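Local coordinates for protein ZYG-9 (Caenorhabditis elegans, PDB 2OF3) that plays a major role in organizing microtubules and spindle poles during mitosis and meiosis in one-cell embryos, at residues A[53-58]-A[68-73]; A[90-95]-A[109-114]; A[230-235]-A[258-263]; A[240-243]-A[248-251]. One frame throughout, in Å; residues are numbered along the deposited sequence.

Contact 1 (A[53-58]-A[68-73])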
loop_
_atom_site.group_PDB
_atom_site.type_symbol
_atom_site.label_atom_id
_atom_site.label_comp_id
_atom_site.label_asym_id
_atom_site.label_seq_id
_atom_site.Cartn_x
_atom_site.Cartn_y
_atom_site.Cartn_z
ATOM N N SER A 53 12.777 -18.186 14.990
ATOM C CA SER A 53 13.856 -18.811 14.183
ATOM C C SER A 53 13.524 -18.883 12.733
ATOM O O SER A 53 14.417 -18.753 11.914
ATOM C CB SER A 53 14.192 -20.230 14.663
ATOM O OG SER A 53 14.330 -20.204 16.071
ATOM N N GLN A 54 12.247 -19.087 12.390
ATOM C CA GLN A 54 11.865 -19.141 10.964
ATOM C C GLN A 54 11.823 -17.746 10.351
ATOM O O GLN A 54 12.316 -17.520 9.234
ATOM C CB GLN A 54 10.497 -19.834 10.777
ATOM C CG GLN A 54 10.461 -21.335 11.169
ATOM C CD GLN A 54 9.036 -21.882 11.343
ATOM O OE1 GLN A 54 8.081 -21.145 11.655
ATOM N NE2 GLN A 54 8.895 -23.187 11.181
ATOM N N LEU A 55 11.206 -16.821 11.091
ATOM C CA LEU A 55 11.035 -15.433 10.654
ATOM C C LEU A 55 12.363 -14.801 10.319
ATOM O O LEU A 55 12.470 -14.084 9.347
ATOM C CB LEU A 55 10.297 -14.605 11.740
ATOM C CG LEU A 55 8.764 -14.777 11.871
ATOM C CD1 LEU A 55 8.223 -13.920 12.997
ATOM C CD2 LEU A 55 8.078 -14.429 10.596
ATOM N N PHE A 56 13.395 -15.048 11.092
ATOM C CA PHE A 56 14.666 -14.420 10.820
ATOM C C PHE A 56 15.819 -15.315 10.343
ATOM O O PHE A 56 16.964 -14.960 10.438
ATOM C CB PHE A 56 15.078 -13.505 11.963
ATOM C CG PHE A 56 14.074 -12.440 12.265
ATOM C CD1 PHE A 56 13.047 -12.672 13.118
ATOM C CD2 PHE A 56 14.140 -11.223 11.669
ATOM C CE1 PHE A 56 12.138 -11.720 13.363
ATOM C CE2 PHE A 56 13.202 -10.292 11.928
ATOM C CZ PHE A 56 12.225 -10.547 12.783
ATOM N N HIS A 57 15.488 -16.483 9.834
ATOM C CA HIS A 57 16.337 -17.187 8.894
ATOM C C HIS A 57 16.639 -16.416 7.666
ATOM O O HIS A 57 15.967 -15.487 7.325
ATOM C CB HIS A 57 15.679 -18.460 8.463
ATOM C CG HIS A 57 16.377 -19.688 8.921
ATOM N ND1 HIS A 57 17.393 -20.267 8.203
ATOM C CD2 HIS A 57 16.178 -20.475 9.998
ATOM C CE1 HIS A 57 17.807 -21.342 8.835
ATOM N NE2 HIS A 57 17.088 -21.489 9.927
ATOM N N LYS A 58 17.667 -16.850 6.990
ATOM C CA LYS A 58 17.991 -16.497 5.621
ATOM C C LYS A 58 17.082 -17.168 4.604
ATOM O O LYS A 58 16.827 -16.634 3.542
ATOM C CB LYS A 58 19.398 -16.991 5.359
ATOM C CG LYS A 58 19.545 -18.407 5.745
ATOM C CD LYS A 58 19.060 -18.668 7.149
ATOM C CE LYS A 58 19.766 -17.828 8.189
ATOM N NZ LYS A 58 21.211 -18.056 8.253
ATOM N N ASP A 68 3.049 -20.127 6.621
ATOM C CA ASP A 68 2.037 -21.137 6.802
ATOM C C ASP A 68 1.466 -21.140 8.237
ATOM O O ASP A 68 0.251 -21.161 8.448
ATOM C CB ASP A 68 2.655 -22.505 6.441
ATOM C CG ASP A 68 1.684 -23.662 6.662
ATOM O OD1 ASP A 68 0.860 -23.946 5.732
ATOM O OD2 ASP A 68 1.726 -24.276 7.778
ATOM N N SER A 69 2.338 -21.107 9.238
ATOM C CA SER A 69 1.893 -21.009 10.606
ATOM C C SER A 69 1.076 -19.740 10.819
ATOM O O SER A 69 0.102 -19.755 11.581
ATOM C CB SER A 69 3.092 -20.932 11.572
ATOM O OG SER A 69 3.846 -22.116 11.574
ATOM N N LEU A 70 1.517 -18.633 10.219
ATOM C CA LEU A 70 0.880 -17.324 10.488
ATOM C C LEU A 70 -0.487 -17.285 9.808
ATOM O O LEU A 70 -1.494 -16.831 10.406
ATOM C CB LEU A 70 1.801 -16.150 10.040
ATOM C CG LEU A 70 3.048 -15.805 10.875
ATOM C CD1 LEU A 70 3.932 -14.814 10.197
ATOM C CD2 LEU A 70 2.644 -15.243 12.246
ATOM N N VAL A 71 -0.538 -17.758 8.558
ATOM C CA VAL A 71 -1.826 -17.797 7.813
ATOM C C VAL A 71 -2.867 -18.674 8.541
ATOM O O VAL A 71 -4.026 -18.284 8.653
ATOM C CB VAL A 71 -1.638 -18.118 6.300
ATOM C CG1 VAL A 71 -2.887 -18.679 5.670
ATOM C CG2 VAL A 71 -1.170 -16.864 5.536
ATOM N N ARG A 72 -2.428 -19.788 9.128
ATOM C CA ARG A 72 -3.332 -20.663 9.889
ATOM C C ARG A 72 -3.904 -20.039 11.143
ATOM O O ARG A 72 -5.021 -20.432 11.566
ATOM C CB ARG A 72 -2.672 -22.014 10.259
ATOM C CG ARG A 72 -2.383 -22.884 9.039
ATOM C CD ARG A 72 -1.506 -24.139 9.353
ATOM N NE ARG A 72 -0.977 -24.717 8.105
ATOM C CZ ARG A 72 -1.703 -25.374 7.183
ATOM N NH1 ARG A 72 -3.022 -25.560 7.350
ATOM N NH2 ARG A 72 -1.112 -25.851 6.075
ATOM N N LEU A 73 -3.197 -19.063 11.747
ATOM C CA LEU A 73 -3.751 -18.338 12.910
ATOM C C LEU A 73 -5.007 -17.573 12.594
ATOM O O LEU A 73 -5.813 -17.351 13.455
ATOM C CB LEU A 73 -2.715 -17.370 13.514
ATOM C CG LEU A 73 -1.447 -18.024 14.035
ATOM C CD1 LEU A 73 -0.564 -16.902 14.608
ATOM C CD2 LEU A 73 -1.795 -19.051 15.118
HETATM O O HOH W 1 5.998 -21.561 12.983
#
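Leu55 and Leu70, flanked by the water-bridged pair Gln54 and Ser69, form a thin helix-to-helix contact in which the end of helix 49-55 faces the middle of helix 60-76. The two backbones stay well apart, with the nearest CA atoms, those of Gln54 and Ser69, 10.2 Å from each other, and two unlike links span the gap. The first is apolar. Leu55 CD2 meets Leu70 CD1 at 4.2 Å, one methyl from each residue, and the side chains run oblique to one another. In both leucines CG stands anti to the carbonyl carbon (chi1 -77° in Leu55), and the second torsion is extended, which sends the branched ends into the space between the helices. The second link is polar. Gln54 OE1 and Ser69 OG are 4.3 Å apart, too far for a direct bond, and a single water fills the place between them. It donates to Gln54 OE1 at 2.5 Å and lies 2.6 Å from Ser69 OG, so both groups are joined to one small, closely held mediator. Nearby, along the second helix, Asp68 and Arg72 form a salt bridge, Arg72 NE reaching Asp68 OD2 at 2.8 Å from above the carboxylate plane. Beyond the pair, Leu55 rests on Leu43 of helix 33-44, while Leu70 packs on Leu110 of helix 101-120 and on Leu5 of the N-terminal loop.

Contact 2 (A[90-95]-A[109-114])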
loop_
_atom_site.group_PDB
_atom_site.type_symbol
_atom_site.label_atom_id
_atom_site.label_comp_id
_atom_site.label_asym_id
_atom_site.label_seq_id
_atom_site.Cartn_x
_atom_site.Cartn_y
_atom_site.Cartn_z
ATOM N N LYS A 90 5.325 -5.152 8.912
ATOM C CA LYS A 90 6.736 -4.733 8.733
ATOM C C LYS A 90 7.656 -5.875 8.224
ATOM O O LYS A 90 8.515 -5.685 7.324
ATOM C CB LYS A 90 7.285 -4.152 10.033
ATOM C CG LYS A 90 6.766 -2.738 10.342
ATOM C CD LYS A 90 7.287 -2.308 11.703
ATOM C CE LYS A 90 7.169 -0.835 11.888
ATOM N NZ LYS A 90 5.706 -0.454 11.942
ATOM N N TRP A 91 7.520 -7.048 8.833
ATOM C CA TRP A 91 8.227 -8.237 8.362
ATOM C C TRP A 91 7.913 -8.531 6.888
ATOM O O TRP A 91 8.812 -8.850 6.132
ATOM C CB TRP A 91 7.870 -9.428 9.257
ATOM C CG TRP A 91 8.654 -10.660 8.879
ATOM C CD1 TRP A 91 9.903 -11.017 9.335
ATOM C CD2 TRP A 91 8.251 -11.682 7.915
ATOM N NE1 TRP A 91 10.284 -12.202 8.731
ATOM C CE2 TRP A 91 9.304 -12.638 7.864
ATOM C CE3 TRP A 91 7.098 -11.874 7.100
ATOM C CZ2 TRP A 91 9.246 -13.806 7.019
ATOM C CZ3 TRP A 91 7.025 -13.034 6.267
ATOM C CH2 TRP A 91 8.114 -13.982 6.238
ATOM N N CYS A 92 6.651 -8.429 6.475
ATOM C CA CYS A 92 6.253 -8.561 5.081
ATOM C C CYS A 92 6.938 -7.516 4.189
ATOM O O CYS A 92 7.343 -7.867 3.079
ATOM C CB CYS A 92 4.719 -8.459 4.933
ATOM S SG CYS A 92 3.783 -9.894 5.670
ATOM N N THR A 93 7.130 -6.262 4.648
ATOM C CA THR A 93 7.822 -5.296 3.804
ATOM C C THR A 93 9.261 -5.713 3.503
ATOM O O THR A 93 9.779 -5.371 2.438
ATOM C CB THR A 93 7.835 -3.820 4.369
ATOM O OG1 THR A 93 8.604 -3.801 5.579
ATOM C CG2 THR A 93 6.434 -3.313 4.665
ATOM N N LEU A 94 9.919 -6.416 4.439
ATOM C CA LEU A 94 11.285 -6.922 4.236
ATOM C C LEU A 94 11.308 -7.919 3.073
ATOM O O LEU A 94 12.241 -7.903 2.237
ATOM C CB LEU A 94 11.801 -7.579 5.518
ATOM C CG LEU A 94 11.961 -6.746 6.793
ATOM C CD1 LEU A 94 12.579 -7.611 7.845
ATOM C CD2 LEU A 94 12.814 -5.535 6.535
ATOM N N ARG A 95 10.273 -8.750 3.011
ATOM C CA ARG A 95 10.034 -9.646 1.876
ATOM C C ARG A 95 9.767 -8.958 0.575
ATOM O O ARG A 95 10.022 -9.539 -0.459
ATOM C CB ARG A 95 8.895 -10.640 2.145
ATOM C CG ARG A 95 9.061 -11.440 3.423
ATOM C CD ARG A 95 10.373 -12.242 3.404
ATOM N NE ARG A 95 10.986 -12.023 4.694
ATOM C CZ ARG A 95 12.193 -11.539 4.914
ATOM N NH1 ARG A 95 13.018 -11.283 3.950
ATOM N NH2 ARG A 95 12.572 -11.373 6.149
ATOM N N GLU A 109 -0.723 -13.152 0.621
ATOM C CA GLU A 109 -1.855 -13.832 1.243
ATOM C C GLU A 109 -1.920 -13.488 2.700
ATOM O O GLU A 109 -3.014 -13.220 3.219
ATOM C CB GLU A 109 -1.677 -15.327 1.063
ATOM C CG GLU A 109 -2.624 -16.182 1.772
ATOM C CD GLU A 109 -2.272 -17.672 1.565
ATOM O OE1 GLU A 109 -1.474 -18.008 0.652
ATOM O OE2 GLU A 109 -2.819 -18.496 2.313
ATOM N N LEU A 110 -0.769 -13.472 3.375
ATOM C CA LEU A 110 -0.752 -12.987 4.777
ATOM C C LEU A 110 -1.193 -11.522 4.898
ATOM O O LEU A 110 -1.986 -11.198 5.789
ATOM C CB LEU A 110 0.604 -13.204 5.486
ATOM C CG LEU A 110 0.646 -12.803 6.965
ATOM C CD1 LEU A 110 -0.433 -13.563 7.805
ATOM C CD2 LEU A 110 2.032 -13.049 7.542
ATOM N N CYS A 111 -0.702 -10.647 4.018
ATOM C CA CYS A 111 -1.055 -9.223 4.064
ATOM C C CYS A 111 -2.562 -9.078 3.902
ATOM O O CYS A 111 -3.189 -8.315 4.624
ATOM C CB CYS A 111 -0.348 -8.419 2.947
ATOM S SG CYS A 111 1.430 -8.292 3.190
ATOM N N LYS A 112 -3.142 -9.812 2.950
ATOM C CA LYS A 112 -4.594 -9.801 2.709
ATOM C C LYS A 112 -5.434 -10.195 3.938
ATOM O O LYS A 112 -6.399 -9.512 4.293
ATOM C CB LYS A 112 -4.934 -10.659 1.466
ATOM C CG LYS A 112 -6.421 -10.755 1.074
ATOM C CD LYS A 112 -6.899 -9.537 0.264
ATOM C CE LYS A 112 -8.399 -9.718 -0.151
ATOM N NZ LYS A 112 -8.498 -10.890 -1.113
ATOM N N VAL A 113 -5.043 -11.261 4.594
ATOM C CA VAL A 113 -5.748 -11.758 5.763
ATOM C C VAL A 113 -5.689 -10.709 6.863
ATOM O O VAL A 113 -6.685 -10.440 7.535
ATOM C CB VAL A 113 -5.067 -13.117 6.182
ATOM C CG1 VAL A 113 -5.154 -13.412 7.624
ATOM C CG2 VAL A 113 -5.633 -14.301 5.337
ATOM N N ILE A 114 -4.513 -10.124 7.074
ATOM C CA ILE A 114 -4.322 -9.114 8.127
ATOM C C ILE A 114 -5.181 -7.857 7.878
ATOM O O ILE A 114 -5.901 -7.411 8.777
ATOM C CB ILE A 114 -2.792 -8.733 8.322
ATOM C CG1 ILE A 114 -2.020 -9.853 9.040
ATOM C CG2 ILE A 114 -2.636 -7.436 9.152
ATOM C CD1 ILE A 114 -0.518 -9.657 8.923
#
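Cys92 of helix 85-95 meets Cys111 and Leu110 of helix 101-120 in an apolar, sulfur-rich contact. Across the gap, Cys111 SG lies 3.7 Å from Cys92 CB and 3.8 Å from Cys92 SG, far beyond disulfide length, so the two sulfurs simply pack. Cys92 SG also reaches Leu110 CD2 at 4.1 Å. That methyl is presented because Leu110 carries CG anti to its own backbone nitrogen (chi1 -176°), whereas both cysteine sulfurs sit beside theirs. All three residues are buried. No hydrogen bond passes between the segments; within the first, Thr93 OG1 donates to Lys90 O at 2.6 Å, a carbonyl that also receives Leu94 N, and Thr93 OG1 is bonded to Trp26 NE1 as well. As for flat groups, Arg95 NE hovers 3.4 Å above one face of the Trp91 ring, toward its rim, and Arg95 has Glu98 as salt-bridge partner. The segments run nearly antiparallel, an arrangement characteristic of the stacked helices of HEAT-like repeats from which TOG domains are built.

Contact 3 (A[230-235]-A[258-263])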
loop_
_atom_site.group_PDB
_atom_site.type_symbol
_atom_site.label_atom_id
_atom_site.label_comp_id
_atom_site.label_asym_id
_atom_site.label_seq_id
_atom_site.Cartn_x
_atom_site.Cartn_y
_atom_site.Cartn_z
ATOM N N VAL A 230 -7.806 9.770 -15.121
ATOM C CA VAL A 230 -7.938 10.535 -13.879
ATOM C C VAL A 230 -8.530 11.941 -14.158
ATOM O O VAL A 230 -9.494 12.364 -13.494
ATOM C CB VAL A 230 -6.541 10.628 -13.083
ATOM C CG1 VAL A 230 -6.599 11.686 -11.931
ATOM C CG2 VAL A 230 -6.063 9.233 -12.500
ATOM N N LEU A 231 -8.007 12.654 -15.153
ATOM C CA LEU A 231 -8.459 14.015 -15.458
ATOM C C LEU A 231 -9.879 14.067 -15.978
ATOM O O LEU A 231 -10.645 14.985 -15.621
ATOM C CB LEU A 231 -7.498 14.677 -16.448
ATOM C CG LEU A 231 -6.069 14.851 -15.978
ATOM C CD1 LEU A 231 -5.294 15.459 -17.098
ATOM C CD2 LEU A 231 -5.962 15.748 -14.734
ATOM N N VAL A 232 -10.256 13.082 -16.786
ATOM C CA VAL A 232 -11.654 12.866 -17.239
ATOM C C VAL A 232 -12.623 12.564 -16.090
ATOM O O VAL A 232 -13.779 13.046 -16.097
ATOM C CB VAL A 232 -11.735 11.692 -18.253
ATOM C CG1 VAL A 232 -13.176 11.339 -18.606
ATOM C CG2 VAL A 232 -10.939 12.009 -19.518
ATOM N N ALA A 233 -12.188 11.733 -15.128
ATOM C CA ALA A 233 -12.993 11.430 -13.932
ATOM C C ALA A 233 -13.226 12.718 -13.113
ATOM O O ALA A 233 -14.330 12.945 -12.614
ATOM C CB ALA A 233 -12.321 10.347 -13.080
ATOM N N CYS A 234 -12.203 13.556 -13.002
ATOM C CA CYS A 234 -12.292 14.883 -12.347
ATOM C C CYS A 234 -13.265 15.796 -13.103
ATOM O O CYS A 234 -14.178 16.390 -12.531
ATOM C CB CYS A 234 -10.921 15.542 -12.323
ATOM S SG CYS A 234 -9.702 14.887 -11.162
ATOM N N PHE A 235 -13.084 15.886 -14.410
ATOM C CA PHE A 235 -13.966 16.653 -15.246
ATOM C C PHE A 235 -15.423 16.281 -14.994
ATOM O O PHE A 235 -16.281 17.150 -14.831
ATOM C CB PHE A 235 -13.589 16.481 -16.742
ATOM C CG PHE A 235 -14.357 17.394 -17.663
ATOM C CD1 PHE A 235 -13.886 18.679 -17.938
ATOM C CD2 PHE A 235 -15.585 16.992 -18.192
ATOM C CE1 PHE A 235 -14.630 19.544 -18.756
ATOM C CE2 PHE A 235 -16.326 17.840 -19.024
ATOM C CZ PHE A 235 -15.846 19.127 -19.305
ATOM N N GLU A 258 -9.240 16.259 -24.068
ATOM C CA GLU A 258 -10.527 16.765 -24.633
ATOM C C GLU A 258 -11.256 15.725 -25.465
ATOM O O GLU A 258 -12.461 15.595 -25.375
ATOM C CB GLU A 258 -10.327 18.032 -25.473
ATOM C CG GLU A 258 -9.914 19.297 -24.699
ATOM C CD GLU A 258 -9.329 20.417 -25.639
ATOM O OE1 GLU A 258 -8.941 20.100 -26.787
ATOM O OE2 GLU A 258 -9.239 21.609 -25.235
ATOM N N GLU A 259 -10.515 14.991 -26.294
ATOM C CA GLU A 259 -11.058 13.916 -27.121
ATOM C C GLU A 259 -11.610 12.754 -26.271
ATOM O O GLU A 259 -12.652 12.178 -26.594
ATOM C CB GLU A 259 -9.947 13.411 -28.099
ATOM C CG GLU A 259 -10.408 12.373 -29.178
ATOM C CD GLU A 259 -11.625 12.913 -30.001
ATOM O OE1 GLU A 259 -11.672 14.133 -30.273
ATOM O OE2 GLU A 259 -12.555 12.135 -30.342
ATOM N N ARG A 260 -10.907 12.389 -25.196
ATOM C CA ARG A 260 -11.410 11.360 -24.273
ATOM C C ARG A 260 -12.737 11.799 -23.630
ATOM O O ARG A 260 -13.675 10.989 -23.545
ATOM C CB ARG A 260 -10.376 11.059 -23.185
ATOM C CG ARG A 260 -10.696 9.841 -22.277
ATOM C CD ARG A 260 -10.813 8.489 -22.996
ATOM N NE ARG A 260 -9.608 8.139 -23.744
ATOM C CZ ARG A 260 -8.488 7.614 -23.235
ATOM N NH1 ARG A 260 -8.352 7.316 -21.953
ATOM N NH2 ARG A 260 -7.480 7.340 -24.045
ATOM N N ILE A 261 -12.806 13.062 -23.177
ATOM C CA ILE A 261 -14.047 13.651 -22.619
ATOM C C ILE A 261 -15.137 13.573 -23.671
ATOM O O ILE A 261 -16.218 13.039 -23.410
ATOM C CB ILE A 261 -13.875 15.115 -22.166
ATOM C CG1 ILE A 261 -12.917 15.177 -20.953
ATOM C CG2 ILE A 261 -15.295 15.806 -21.932
ATOM C CD1 ILE A 261 -12.296 16.621 -20.602
ATOM N N LYS A 262 -14.838 14.060 -24.874
ATOM C CA LYS A 262 -15.796 14.009 -25.962
ATOM C C LYS A 262 -16.307 12.594 -26.184
ATOM O O LYS A 262 -17.502 12.367 -26.179
ATOM C CB LYS A 262 -15.210 14.614 -27.232
ATOM C CG LYS A 262 -16.197 14.647 -28.378
ATOM C CD LYS A 262 -15.534 15.109 -29.681
ATOM C CE LYS A 262 -16.414 14.750 -30.885
ATOM N NZ LYS A 262 -15.966 15.456 -32.115
ATOM N N ARG A 263 -15.410 11.623 -26.319
ATOM C CA ARG A 263 -15.826 10.240 -26.559
ATOM C C ARG A 263 -16.572 9.517 -25.428
ATOM O O ARG A 263 -17.482 8.726 -25.716
ATOM C CB ARG A 263 -14.643 9.374 -26.998
ATOM C CG ARG A 263 -14.101 9.779 -28.356
ATOM C CD ARG A 263 -12.970 8.826 -28.780
ATOM N NE ARG A 263 -12.271 9.352 -29.947
ATOM C CZ ARG A 263 -11.268 8.728 -30.555
ATOM N NH1 ARG A 263 -10.817 7.559 -30.106
ATOM N NH2 ARG A 263 -10.690 9.289 -31.598
#
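The Phe235 ring receives Ile261 over one face. Ile261 CD1 stands 3.9 Å from the ring centroid, only 21° off the normal, a CH-pi contact displaced toward the rim on the side of CG and CD1. The second branch of the same isoleucine follows the ring outward, its CG2 lying 3.7 Å from Phe235 CE2. Phe235 and Ile261 cross at about a right angle, with two methyls spread across the aromatic group, while Asp240 touches the ring at CE1. The benzyl group is swung out to this position by a first torsion that sets CG opposite the backbone nitrogen (chi1 -173°). One turn earlier, Val232 fills the closest part of the interface. Its CG2 meets Arg260 CG at 3.5 Å and Ile261 CG1 at 4.0 Å, so the aliphatic stem of the arginine, and not its charged end, supplies the contact surface. With the Phe235 ring cut back to an alanine here, Ile261 CD1 would probably lose the face it rests on and CG2 its ring neighbours, opening a gap between the helices. The axes of the two segments approach to 9.7 Å and cross at -55°, and Ile261 also packs against Trp243, which draws helix 241-246 into the same cluster. Away from the seam, Arg263 NE forms a salt bridge with the anti lone pair of Glu259 OE2 at 2.8 Å. No hydrogen bond passes between the segments, which implies that helices 221-238 and 251-264 are held together here by shape and dispersion, at a partly exposed seam.

Contact 4 (A[240-243]-A[248-251])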
loop_
_atom_site.group_PDB
_atom_site.type_symbol
_atom_site.label_atom_id
_atom_site.label_comp_id
_atom_site.label_asym_id
_atom_site.label_seq_id
_atom_site.Cartn_x
_atom_site.Cartn_y
_atom_site.Cartn_z
ATOM N N ASP A 240 -14.987 22.340 -16.112
ATOM C CA ASP A 240 -13.828 23.209 -16.464
ATOM C C ASP A 240 -12.917 23.655 -15.344
ATOM O O ASP A 240 -11.827 24.184 -15.622
ATOM C CB ASP A 240 -14.283 24.522 -17.134
ATOM C CG ASP A 240 -14.839 24.340 -18.548
ATOM O OD1 ASP A 240 -14.681 23.253 -19.205
ATOM O OD2 ASP A 240 -15.449 25.349 -19.007
ATOM N N GLN A 241 -13.374 23.529 -14.092
ATOM C CA GLN A 241 -12.498 23.639 -12.922
ATOM C C GLN A 241 -11.335 22.651 -13.022
ATOM O O GLN A 241 -10.232 22.970 -12.606
ATOM C CB GLN A 241 -13.263 23.319 -11.641
ATOM C CG GLN A 241 -14.111 24.470 -11.082
ATOM C CD GLN A 241 -13.279 25.735 -10.840
ATOM O OE1 GLN A 241 -12.190 25.674 -10.235
ATOM N NE2 GLN A 241 -13.773 26.885 -11.336
ATOM N N MET A 242 -11.582 21.450 -13.572
ATOM C CA MET A 242 -10.478 20.487 -13.828
ATOM C C MET A 242 -9.336 21.195 -14.513
ATOM O O MET A 242 -8.184 21.109 -14.048
ATOM C CB MET A 242 -10.916 19.263 -14.653
ATOM C CG MET A 242 -9.721 18.274 -15.000
ATOM S SD MET A 242 -8.741 18.660 -16.455
ATOM C CE MET A 242 -7.188 18.961 -15.887
ATOM N N TRP A 243 -9.650 21.913 -15.607
ATOM C CA TRP A 243 -8.620 22.621 -16.393
ATOM C C TRP A 243 -7.926 23.696 -15.564
ATOM O O TRP A 243 -6.705 23.860 -15.664
ATOM C CB TRP A 243 -9.186 23.238 -17.695
ATOM C CG TRP A 243 -9.908 22.320 -18.644
ATOM C CD1 TRP A 243 -11.245 22.329 -18.932
ATOM C CD2 TRP A 243 -9.340 21.261 -19.431
ATOM N NE1 TRP A 243 -11.541 21.354 -19.841
ATOM C CE2 TRP A 243 -10.392 20.680 -20.166
ATOM C CE3 TRP A 243 -8.046 20.720 -19.553
ATOM C CZ2 TRP A 243 -10.196 19.586 -21.032
ATOM C CZ3 TRP A 243 -7.844 19.629 -20.417
ATOM C CH2 TRP A 243 -8.917 19.080 -21.153
ATOM N N ARG A 248 -1.183 24.750 -16.753
ATOM C CA ARG A 248 -0.714 24.739 -18.163
ATOM C C ARG A 248 -0.325 23.350 -18.586
ATOM O O ARG A 248 0.466 22.726 -17.901
ATOM C CB ARG A 248 0.525 25.648 -18.336
ATOM C CG ARG A 248 1.087 25.752 -19.811
ATOM C CD ARG A 248 1.750 27.149 -20.099
ATOM N NE ARG A 248 2.245 27.746 -18.839
ATOM C CZ ARG A 248 1.583 28.648 -18.098
ATOM N NH1 ARG A 248 0.388 29.117 -18.492
ATOM N NH2 ARG A 248 2.124 29.091 -16.954
ATOM N N MET A 249 -0.877 22.876 -19.703
ATOM C CA MET A 249 -0.556 21.539 -20.236
ATOM C C MET A 249 -0.041 21.737 -21.637
ATOM O O MET A 249 -0.469 22.668 -22.311
ATOM C CB MET A 249 -1.807 20.637 -20.294
ATOM C CG MET A 249 -2.419 20.228 -18.930
ATOM S SD MET A 249 -3.792 19.145 -19.184
ATOM C CE MET A 249 -4.971 19.970 -18.286
ATOM N N ALA A 250 0.847 20.862 -22.103
ATOM C CA ALA A 250 1.208 20.880 -23.513
ATOM C C ALA A 250 -0.067 20.817 -24.350
ATOM O O ALA A 250 -0.996 20.067 -24.005
ATOM C CB ALA A 250 2.129 19.715 -23.842
ATOM N N ASP A 251 -0.132 21.600 -25.440
ATOM C CA ASP A 251 -1.352 21.664 -26.273
ATOM C C ASP A 251 -1.796 20.287 -26.750
ATOM O O ASP A 251 -3.002 19.993 -26.832
ATOM C CB ASP A 251 -1.148 22.548 -27.505
ATOM C CG ASP A 251 -1.436 24.020 -27.236
ATOM O OD1 ASP A 251 -1.913 24.358 -26.109
ATOM O OD2 ASP A 251 -1.190 24.842 -28.168
#
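Met249 brings one methyl to two neighbours, Met242 and Trp243, and the conformations of the three side chains explain how it can. Met249 leaves its loop with CG beside the backbone nitrogen, continues through an extended second torsion (chi2 -178°), and bends only at the last, so that CE reaches in between the others. Met242 does the reverse. Its CG is anti to the nitrogen, after which the chain folds at the second and third torsions (chi2 -85°), turning its methyl back toward the loop. The two CE atoms, of Met242 and Met249, come within 3.4 Å, a closeness that makes the exact distance doubtful. Trp243, its CG anti to the carbonyl carbon (chi1 -55°), offers its edge: Met249 CE lies near the ring plane, 3.4 Å from Trp243 CE3 and 3.6 Å from Trp243 CZ3. The fold in Met242 also lays its SD 3.8 Å above one face of the Trp243 ring, off toward the rim. Lys254 makes a cation-pi contact with the same indole, and Val257 adds further packing from helix 251-264. This small hydrophobic cluster closes a short connection between successive helices, 241-246 and 251-264, the latter with Ala250 at its N-cap position, toward the C-terminal end of the helical-repeat TOG fold.

Overall arrangement
The four contacts fall into two pairs on opposite sides of the chain's centre. Contacts 1 and 2, in series along the chain, have centres 11 Å apart and are joined by a probable hydrogen bond from Trp91 NE1 to Leu55 O (2.9 Å). Contacts 3 and 4 are likewise 11 Å apart, but contact 4 is nested in the loop closed by contact 3, between whose helices 221-238 and 251-264 helix 241-246 lies in the chain. Between the pairs, centres lie about 37 to 51 Å apart and nothing touches. These contacts are consistent with an elongated, strand-free, mainly helical TOG domain in which helices close in sequence pack on one another.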